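Local structure of 1,4-dihydroxy-2-naphthoyl-CoA hydrolase (Synechocystis sp., 4K00) at residues 91-96 / 111-116. The protein hydrolyses the thioester 1,4-dihydroxy-2-naphthoyl-CoA to 1,4-dihydroxy-2-naphthoate and coenzyme A, a step in the biosynthesis of phylloquinone (vitamin K1). Numbering follows the deposited sequence.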
loop_
_atom_site.group_PDB
_atom_site.type_symbol
_atom_site.label_atom_id
_atom_site.label_comp_id
_atom_site.label_asym_id
_atom_site.label_seq_id
_atom_site.Cartn_x
_atom_site.Cartn_y
_atom_site.Cartn_z
ATOM N N ARG A 91 9.266 -11.492 -23.962
ATOM C CA ARG A 91 9.523 -10.346 -23.091
ATOM C C ARG A 91 9.067 -9.037 -23.750
ATOM O O ARG A 91 9.304 -8.807 -24.936
ATOM C CB ARG A 91 11.017 -10.249 -22.760
ATOM C CG ARG A 91 11.366 -9.163 -21.758
ATOM C CD ARG A 91 12.751 -9.337 -21.136
ATOM N NE ARG A 91 13.818 -9.344 -22.126
ATOM C CZ ARG A 91 14.505 -8.264 -22.479
ATOM N NH1 ARG A 91 14.227 -7.093 -21.918
ATOM N NH2 ARG A 91 15.463 -8.350 -23.394
ATOM N N PHE A 92 8.435 -8.177 -22.969
ATOM C CA PHE A 92 8.218 -6.805 -23.387
ATOM C C PHE A 92 8.674 -5.803 -22.341
ATOM O O PHE A 92 8.848 -6.140 -21.154
ATOM C CB PHE A 92 6.770 -6.556 -23.819
ATOM C CG PHE A 92 5.745 -6.699 -22.725
ATOM C CD1 PHE A 92 5.378 -5.602 -21.948
ATOM C CD2 PHE A 92 5.101 -7.904 -22.506
ATOM C CE1 PHE A 92 4.419 -5.720 -20.953
ATOM C CE2 PHE A 92 4.146 -8.029 -21.509
ATOM C CZ PHE A 92 3.790 -6.925 -20.743
ATOM N N CYS A 93 8.836 -4.559 -22.777
ATOM C CA CYS A 93 9.441 -3.522 -21.950
ATOM C C CYS A 93 8.619 -2.245 -21.997
ATOM O O CYS A 93 8.397 -1.686 -23.075
ATOM C CB CYS A 93 10.849 -3.214 -22.447
ATOM S SG CYS A 93 11.935 -4.650 -22.492
ATOM N N CYS A 94 8.193 -1.787 -20.821
ATOM C CA CYS A 94 7.463 -0.534 -20.680
ATOM C C CYS A 94 8.402 0.588 -20.234
ATOM O O CYS A 94 9.192 0.415 -19.305
ATOM C CB CYS A 94 6.362 -0.698 -19.638
ATOM S SG CYS A 94 5.080 -1.900 -20.062
ATOM N N ASP A 95 8.304 1.730 -20.911
ATOM C CA ASP A 95 9.081 2.939 -20.592
ATOM C C ASP A 95 8.135 4.037 -20.195
ATOM O O ASP A 95 7.158 4.293 -20.898
ATOM C CB ASP A 95 9.836 3.428 -21.822
ATOM C CG ASP A 95 11.204 2.841 -21.931
ATOM O OD1 ASP A 95 12.107 3.316 -21.208
ATOM O OD2 ASP A 95 11.377 1.924 -22.757
ATOM N N TYR A 96 8.413 4.680 -19.065
ATOM C CA TYR A 96 7.471 5.635 -18.484
ATOM C C TYR A 96 8.164 6.960 -18.264
ATOM O O TYR A 96 9.318 6.998 -17.844
ATOM C CB TYR A 96 6.943 5.150 -17.133
ATOM C CG TYR A 96 6.442 3.724 -17.061
ATOM C CD1 TYR A 96 7.311 2.660 -16.839
ATOM C CD2 TYR A 96 5.086 3.448 -17.161
ATOM C CE1 TYR A 96 6.841 1.357 -16.747
ATOM C CE2 TYR A 96 4.604 2.153 -17.057
ATOM C CZ TYR A 96 5.484 1.110 -16.844
ATOM O OH TYR A 96 5.007 -0.177 -16.747
ATOM N N GLN A 111 11.305 2.155 -16.041
ATOM C CA GLN A 111 11.137 1.025 -16.944
ATOM C C GLN A 111 10.642 -0.171 -16.150
ATOM O O GLN A 111 11.023 -0.349 -14.993
ATOM C CB GLN A 111 12.454 0.664 -17.607
ATOM C CG GLN A 111 12.935 1.675 -18.624
ATOM C CD GLN A 111 14.076 1.142 -19.479
ATOM O OE1 GLN A 111 14.747 0.174 -19.112
ATOM N NE2 GLN A 111 14.308 1.787 -20.624
ATOM N N THR A 112 9.753 -0.959 -16.751
ATOM C CA THR A 112 9.438 -2.294 -16.243
ATOM C C THR A 112 9.542 -3.313 -17.383
ATOM O O THR A 112 9.185 -3.014 -18.510
ATOM C CB THR A 112 8.034 -2.352 -15.601
ATOM O OG1 THR A 112 7.029 -1.972 -16.550
ATOM C CG2 THR A 112 7.939 -1.430 -14.385
ATOM N N HIS A 113 10.075 -4.495 -17.087
ATOM C CA HIS A 113 10.166 -5.588 -18.048
ATOM C C HIS A 113 9.307 -6.738 -17.546
ATOM O O HIS A 113 9.276 -7.038 -16.334
ATOM C CB HIS A 113 11.597 -6.117 -18.188
ATOM C CG HIS A 113 12.604 -5.102 -18.631
ATOM N ND1 HIS A 113 12.292 -3.784 -18.890
ATOM C CD2 HIS A 113 13.934 -5.222 -18.857
ATOM C CE1 HIS A 113 13.387 -3.135 -19.253
ATOM N NE2 HIS A 113 14.393 -3.986 -19.247
ATOM N N HIS A 114 8.649 -7.396 -18.485
ATOM C CA HIS A 114 7.637 -8.397 -18.195
ATOM C C HIS A 114 7.883 -9.586 -19.105
ATOM O O HIS A 114 8.196 -9.425 -20.299
ATOM C CB HIS A 114 6.237 -7.851 -18.495
ATOM C CG HIS A 114 5.966 -6.500 -17.910
ATOM N ND1 HIS A 114 5.030 -6.296 -16.922
ATOM C CD2 HIS A 114 6.489 -5.283 -18.192
ATOM C CE1 HIS A 114 4.990 -5.010 -16.617
ATOM N NE2 HIS A 114 5.876 -4.375 -17.365
ATOM N N VAL A 115 7.728 -10.787 -18.565
ATOM C CA VAL A 115 7.926 -11.967 -19.362
ATOM C C VAL A 115 6.747 -12.906 -19.214
ATOM O O VAL A 115 6.076 -12.938 -18.179
ATOM C CB VAL A 115 9.214 -12.709 -18.991
ATOM C CG1 VAL A 115 10.418 -11.783 -19.091
ATOM C CG2 VAL A 115 9.095 -13.312 -17.603
ATOM N N CYS A 116 6.492 -13.661 -20.270
ATOM C CA CYS A 116 5.469 -14.675 -20.231
ATOM C C CYS A 116 6.111 -16.011 -19.917
ATOM O O CYS A 116 7.061 -16.413 -20.586
ATOM C CB CYS A 116 4.751 -14.732 -21.568
ATOM S SG CYS A 116 3.427 -15.946 -21.635
#
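Phe-92 and His-114 face each other as a hydrogen-bonded pair in the antiparallel hairpin of strands 91-100 and 106-118, part of the hotdog-fold sheet, and illustrate how one pair of strands can present two unlike surfaces. Reciprocal backbone bonds join them, and Cys-94 and Thr-112 repeat the pattern. On the side facing helix 26-43 the packing is tight. The rings of Phe-92 and His-114 are nearly parallel (6°) but slid apart, their centroids 4.6 Å from each other, and His-114 CB sits over the phenyl face, 3.4 Å from Phe-92 CZ. Thr-112 OG1, turned between its backbone N and carbonyl carbon (chi1 59°), lies 2.7 Å from Tyr-96 OH and 2.8 Å from His-114 NE2, hydrogen-bonded to both. Tyr-37 of helix 26-43 meets the His-114 ring and touches Cys-94 and Tyr-96.

The other surface is looser and, apart from buried Val-115, partly exposed. Gln-111 NE2 donates to the syn side of Asp-95 OD1 at 2.7 Å, tilted out of the carboxylate plane, the two flat groups steeply turned (77°). Arg-91, its chain bent at chi3, brings NH1 obliquely to within 3.6 Å of His-113 CD2. Cys-93 SG lies over the His-113 ring in one of two conformers, a provisional contact. Replacing His-113 with an alanine would probably leave the Arg-91 guanidinium freer to turn.

Chemically, the buried surface pins its hydroxyls and imidazole through a shared threonine oxygen, which probably fixes the His-114 ring's rotation, whereas the His-113 ring is placed by packing, against His-63 among others, its buried ND1 lacking any hydrogen-bonding partner.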